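Local coordinates for lipoprotein (Mycoplasma mycoides subsp. capri, PDB 7ADK) that probably acts as a membrane-anchored peptidase of the chymotrypsin-like PA clan, at residues R186-L191 and F220-A225; E206-E211 and A235-F240. All coordinates share one frame; numbering follows the deposited sequence.

How the contacts relate
The four segments alternate along the chain, 186-191, 206-211, 220-225, 235-240, and the two contacts interlock in sequence, with centres about 19 Å apart and on the same side of the chain's centre. Contact 1 joins helix 176-192 to helix 220-226; contact 2 joins the start of helix 208-212, which lies between those two in sequence, to the loop that follows helix 220-226. The contacts also touch directly: the ring of Phe220, from contact 1, packs with CZ 3.4 Å from Gly209 C of contact 2. Together they pack these three helices and the following loop against one another, in the part of the chain that precedes strand 289-293 of the antiparallel sheet.

Contact 1 (R186-L191 and F220-A225)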
# COMPACT_ATOMS: atom_id res chain seq x y z
N ARG B 186 -27.43 17.34 -19.25
CA ARG B 186 -26.74 17.58 -17.97
C ARG B 186 -25.24 17.71 -18.16
O ARG B 186 -24.63 18.62 -17.63
CB ARG B 186 -27.10 16.46 -16.99
CG ARG B 186 -28.55 16.56 -16.62
CD ARG B 186 -29.16 15.45 -15.81
NE ARG B 186 -30.52 15.80 -15.38
CZ ARG B 186 -31.54 16.15 -16.15
NH1 ARG B 186 -31.55 15.96 -17.43
NH2 ARG B 186 -32.57 16.71 -15.62
N TYR B 187 -24.65 16.88 -19.01
CA TYR B 187 -23.25 16.95 -19.38
C TYR B 187 -22.93 18.27 -20.09
O TYR B 187 -21.94 18.92 -19.80
CB TYR B 187 -22.91 15.75 -20.25
CG TYR B 187 -21.42 15.50 -20.37
CD1 TYR B 187 -20.77 14.82 -19.33
CD2 TYR B 187 -20.69 15.96 -21.48
CE1 TYR B 187 -19.39 14.59 -19.39
CE2 TYR B 187 -19.31 15.72 -21.55
CZ TYR B 187 -18.66 15.05 -20.51
OH TYR B 187 -17.33 14.81 -20.58
N MET B 188 -23.82 18.71 -20.98
CA MET B 188 -23.68 19.97 -21.70
C MET B 188 -23.79 21.23 -20.83
O MET B 188 -23.23 22.25 -21.22
CB MET B 188 -24.69 20.03 -22.85
CG MET B 188 -24.34 19.11 -24.01
SD MET B 188 -22.70 19.35 -24.73
CE MET B 188 -22.65 21.12 -25.03
N THR B 189 -24.45 21.22 -19.67
CA THR B 189 -24.54 22.39 -18.77
C THR B 189 -23.36 22.47 -17.81
O THR B 189 -22.85 23.58 -17.59
CB THR B 189 -25.87 22.45 -18.01
OG1 THR B 189 -26.03 21.32 -17.20
CG2 THR B 189 -27.04 22.57 -18.95
N ARG B 190 -22.80 21.35 -17.33
CA ARG B 190 -21.47 21.36 -16.67
C ARG B 190 -20.36 21.80 -17.63
O ARG B 190 -19.45 22.54 -17.25
CB ARG B 190 -21.13 20.03 -15.95
CG ARG B 190 -20.93 18.82 -16.87
CD ARG B 190 -20.33 17.57 -16.20
NE ARG B 190 -18.96 17.77 -15.69
CZ ARG B 190 -17.84 17.86 -16.38
NH1 ARG B 190 -17.79 17.76 -17.67
NH2 ARG B 190 -16.72 18.03 -15.75
N LEU B 191 -20.48 21.44 -18.91
CA LEU B 191 -19.54 21.81 -19.96
C LEU B 191 -19.67 23.27 -20.36
O LEU B 191 -18.68 24.00 -20.32
CB LEU B 191 -19.77 20.82 -21.10
CG LEU B 191 -18.97 21.06 -22.39
CD1 LEU B 191 -17.48 21.17 -22.16
CD2 LEU B 191 -19.26 19.90 -23.30
N PHE B 220 -25.39 18.69 -33.47
CA PHE B 220 -24.24 19.35 -34.11
C PHE B 220 -23.56 20.46 -33.29
O PHE B 220 -22.34 20.46 -33.16
CB PHE B 220 -24.68 19.84 -35.50
CG PHE B 220 -24.51 18.87 -36.67
CD1 PHE B 220 -24.32 17.48 -36.49
CD2 PHE B 220 -24.51 19.38 -37.98
CE1 PHE B 220 -24.06 16.65 -37.58
CE2 PHE B 220 -24.25 18.54 -39.07
CZ PHE B 220 -24.01 17.17 -38.87
N ASP B 221 -24.32 21.37 -32.67
CA ASP B 221 -23.74 22.40 -31.79
C ASP B 221 -23.25 21.86 -30.43
O ASP B 221 -22.33 22.42 -29.84
CB ASP B 221 -24.77 23.50 -31.56
CG ASP B 221 -24.18 24.64 -30.73
OD1 ASP B 221 -23.19 25.27 -31.16
OD2 ASP B 221 -24.71 24.93 -29.64
N ASP B 222 -23.83 20.76 -29.93
CA ASP B 222 -23.30 20.05 -28.77
C ASP B 222 -21.97 19.40 -29.14
O ASP B 222 -20.96 19.57 -28.47
CB ASP B 222 -24.26 18.96 -28.25
CG ASP B 222 -25.60 19.41 -27.69
OD1 ASP B 222 -25.87 20.63 -27.58
OD2 ASP B 222 -26.40 18.51 -27.35
N GLN B 223 -21.93 18.71 -30.28
CA GLN B 223 -20.77 17.97 -30.78
C GLN B 223 -19.54 18.87 -30.98
O GLN B 223 -18.42 18.42 -30.79
CB GLN B 223 -21.17 17.29 -32.09
CG GLN B 223 -20.24 16.14 -32.43
CD GLN B 223 -20.20 15.80 -33.90
OE1 GLN B 223 -19.19 15.96 -34.55
NE2 GLN B 223 -21.29 15.37 -34.48
N ALA B 224 -19.74 20.14 -31.31
CA ALA B 224 -18.67 21.13 -31.41
C ALA B 224 -17.99 21.43 -30.07
O ALA B 224 -16.90 22.01 -30.08
CB ALA B 224 -19.25 22.38 -32.04
N ALA B 225 -18.57 21.03 -28.93
CA ALA B 225 -18.03 21.24 -27.59
C ALA B 225 -17.93 19.99 -26.69
O ALA B 225 -17.11 20.02 -25.78
CB ALA B 225 -18.86 22.34 -26.93
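Met188 has its CG beside the backbone N, and further bends at chi2 (-56°) and chi3 curl the thioether over Asp222, whereas Leu191 has its CG anti to the backbone N (chi1 175°), which carries its methyls to the carbonyl of Ala225. The methionine side chain lies across that of the aspartate. Its SD is 3.9 Å from Asp222 CB, while the terminal CE reaches past the side chain to the backbone, 3.9 Å from Asp222 CA, and also meets the methyl of Ala225, with CE 4.4 Å from CB. Further along, Leu191 CD2 approaches Ala225 O, and the same methyl lies 4.4 Å from Ala225 CB. Asp222 OD2 accepts a hydrogen bond from Asn184 ND2, four residues before Met188 on the same helix, so a polar tie borders the apolar touch. Since Asp222 stands in the first turn of its helix, the helix end would probably favour its negative charge. The two axes come no closer than 11.0 Å, a separation spanned largely by the methionine and leucine side chains. Residues three apart do the touching in each segment, Met188 and Leu191 facing Asp222 and Ala225, in a helix-helix packing contact between helices 176-192 and 220-226 whose axes are inclined at 51°.

Contact 2 (E206-E211 and A235-F240); sequences EYRGLE and AALKGF
Leu237, in an irregular loop, rests against an intrasegment salt bridge between Glu206 and Arg208, whose residues flank Tyr207, the N-cap of helix 208-212. This is a loop packed against the N-terminal end of a short helix, where a leucine lies against a salt bridge. With chi1 at -158°, the Glu206 chain leaves opposite the backbone N, and a bend at chi2 turns the carboxylate to the arginine. Arg208 starts with CG between the backbone N and the carbonyl carbon (chi1 64°), turns again at chi2, and runs on extended to the guanidinium. It grips side-on: NE and NH2 both bond to the single oxygen OE2 of Glu206, NH2 at 2.8 Å and NE at 2.9 Å. That oxygen lies in the guanidinium plane; NH2 meets it nearly along the C-O axis, while NE comes from above the carboxylate plane. Asn234 ND2, just before the loop segment, donates to OE2 as well, so three N-H groups converge on one atom and should favour its negative charge. Leu237 crosses both side chains: its CB is 3.8 Å from Arg208 NH2, approaching the guanidinium obliquely, and its CD2 methyl sits 3.5 Å from Glu206 OE2.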
# COMPACT_ATOMS: atom_id res chain seq x y z
N GLU B 206 -28.15 24.82 -43.28
CA GLU B 206 -27.20 23.69 -43.33
C GLU B 206 -27.31 22.67 -42.18
O GLU B 206 -26.55 21.72 -42.09
CB GLU B 206 -25.77 24.22 -43.57
CG GLU B 206 -24.75 23.25 -44.16
CD GLU B 206 -25.17 22.56 -45.47
OE1 GLU B 206 -25.99 23.14 -46.22
OE2 GLU B 206 -24.65 21.46 -45.76
N TYR B 207 -28.35 22.78 -41.36
CA TYR B 207 -28.80 21.76 -40.42
C TYR B 207 -29.44 20.54 -41.09
O TYR B 207 -29.87 19.63 -40.40
CB TYR B 207 -29.70 22.41 -39.36
CG TYR B 207 -29.02 23.47 -38.53
CD1 TYR B 207 -27.77 23.21 -37.92
CD2 TYR B 207 -29.61 24.74 -38.37
CE1 TYR B 207 -27.12 24.20 -37.17
CE2 TYR B 207 -28.97 25.73 -37.62
CZ TYR B 207 -27.72 25.47 -37.02
OH TYR B 207 -27.11 26.43 -36.29
N ARG B 208 -29.40 20.41 -42.42
CA ARG B 208 -29.65 19.13 -43.09
C ARG B 208 -28.70 18.02 -42.62
O ARG B 208 -29.09 16.87 -42.57
CB ARG B 208 -29.66 19.31 -44.62
CG ARG B 208 -28.33 19.75 -45.25
CD ARG B 208 -27.49 18.60 -45.76
NE ARG B 208 -26.16 19.04 -46.16
CZ ARG B 208 -25.17 18.31 -46.62
NH1 ARG B 208 -25.28 17.04 -46.89
NH2 ARG B 208 -24.04 18.89 -46.82
N GLY B 209 -27.48 18.33 -42.17
CA GLY B 209 -26.63 17.36 -41.47
C GLY B 209 -27.20 16.96 -40.10
O GLY B 209 -27.33 15.79 -39.79
N LEU B 210 -27.67 17.93 -39.32
CA LEU B 210 -28.40 17.71 -38.07
C LEU B 210 -29.74 16.97 -38.27
O LEU B 210 -30.25 16.39 -37.32
CB LEU B 210 -28.50 19.08 -37.36
CG LEU B 210 -29.40 19.17 -36.12
CD1 LEU B 210 -28.89 20.26 -35.17
CD2 LEU B 210 -30.84 19.54 -36.46
N GLU B 211 -30.32 16.91 -39.46
CA GLU B 211 -31.43 15.99 -39.76
C GLU B 211 -30.94 14.65 -40.36
O GLU B 211 -31.57 13.62 -40.14
CB GLU B 211 -32.45 16.67 -40.68
CG GLU B 211 -33.19 17.84 -40.01
CD GLU B 211 -34.30 17.42 -39.03
OE1 GLU B 211 -35.16 18.28 -38.73
OE2 GLU B 211 -34.35 16.26 -38.57
N ALA B 235 -18.97 24.74 -46.73
CA ALA B 235 -18.93 25.84 -47.71
C ALA B 235 -19.06 25.34 -49.17
O ALA B 235 -19.73 25.98 -49.98
CB ALA B 235 -17.65 26.65 -47.48
N ALA B 236 -18.50 24.16 -49.49
CA ALA B 236 -18.76 23.38 -50.71
C ALA B 236 -19.39 22.00 -50.39
O ALA B 236 -19.12 21.01 -51.08
CB ALA B 236 -17.45 23.31 -51.51
N LEU B 237 -20.19 21.92 -49.31
CA LEU B 237 -20.84 20.71 -48.74
C LEU B 237 -19.87 19.59 -48.30
O LEU B 237 -20.28 18.46 -48.01
CB LEU B 237 -21.98 20.23 -49.67
CG LEU B 237 -22.96 21.32 -50.16
CD1 LEU B 237 -24.03 20.69 -51.06
CD2 LEU B 237 -23.68 22.05 -49.04
N LYS B 238 -18.57 19.90 -48.24
CA LYS B 238 -17.42 18.99 -48.23
C LYS B 238 -16.33 19.52 -47.29
O LYS B 238 -16.06 20.72 -47.27
CB LYS B 238 -16.92 18.89 -49.69
CG LYS B 238 -15.76 17.94 -49.99
CD LYS B 238 -15.36 18.09 -51.47
CE LYS B 238 -14.27 17.11 -51.92
NZ LYS B 238 -14.77 15.77 -52.18
N GLY B 239 -15.64 18.59 -46.61
CA GLY B 239 -14.48 18.82 -45.74
C GLY B 239 -14.69 18.47 -44.25
O GLY B 239 -15.82 18.33 -43.79
N PHE B 240 -13.60 18.39 -43.50
CA PHE B 240 -13.52 18.21 -42.05
C PHE B 240 -12.71 19.30 -41.35
O PHE B 240 -11.66 19.70 -41.83
CB PHE B 240 -12.81 16.90 -41.72
CG PHE B 240 -13.56 15.59 -41.76
CD1 PHE B 240 -14.95 15.56 -41.64
CD2 PHE B 240 -12.82 14.40 -41.74
CE1 PHE B 240 -15.59 14.34 -41.45
CE2 PHE B 240 -13.46 13.18 -41.54
CZ PHE B 240 -14.85 13.16 -41.36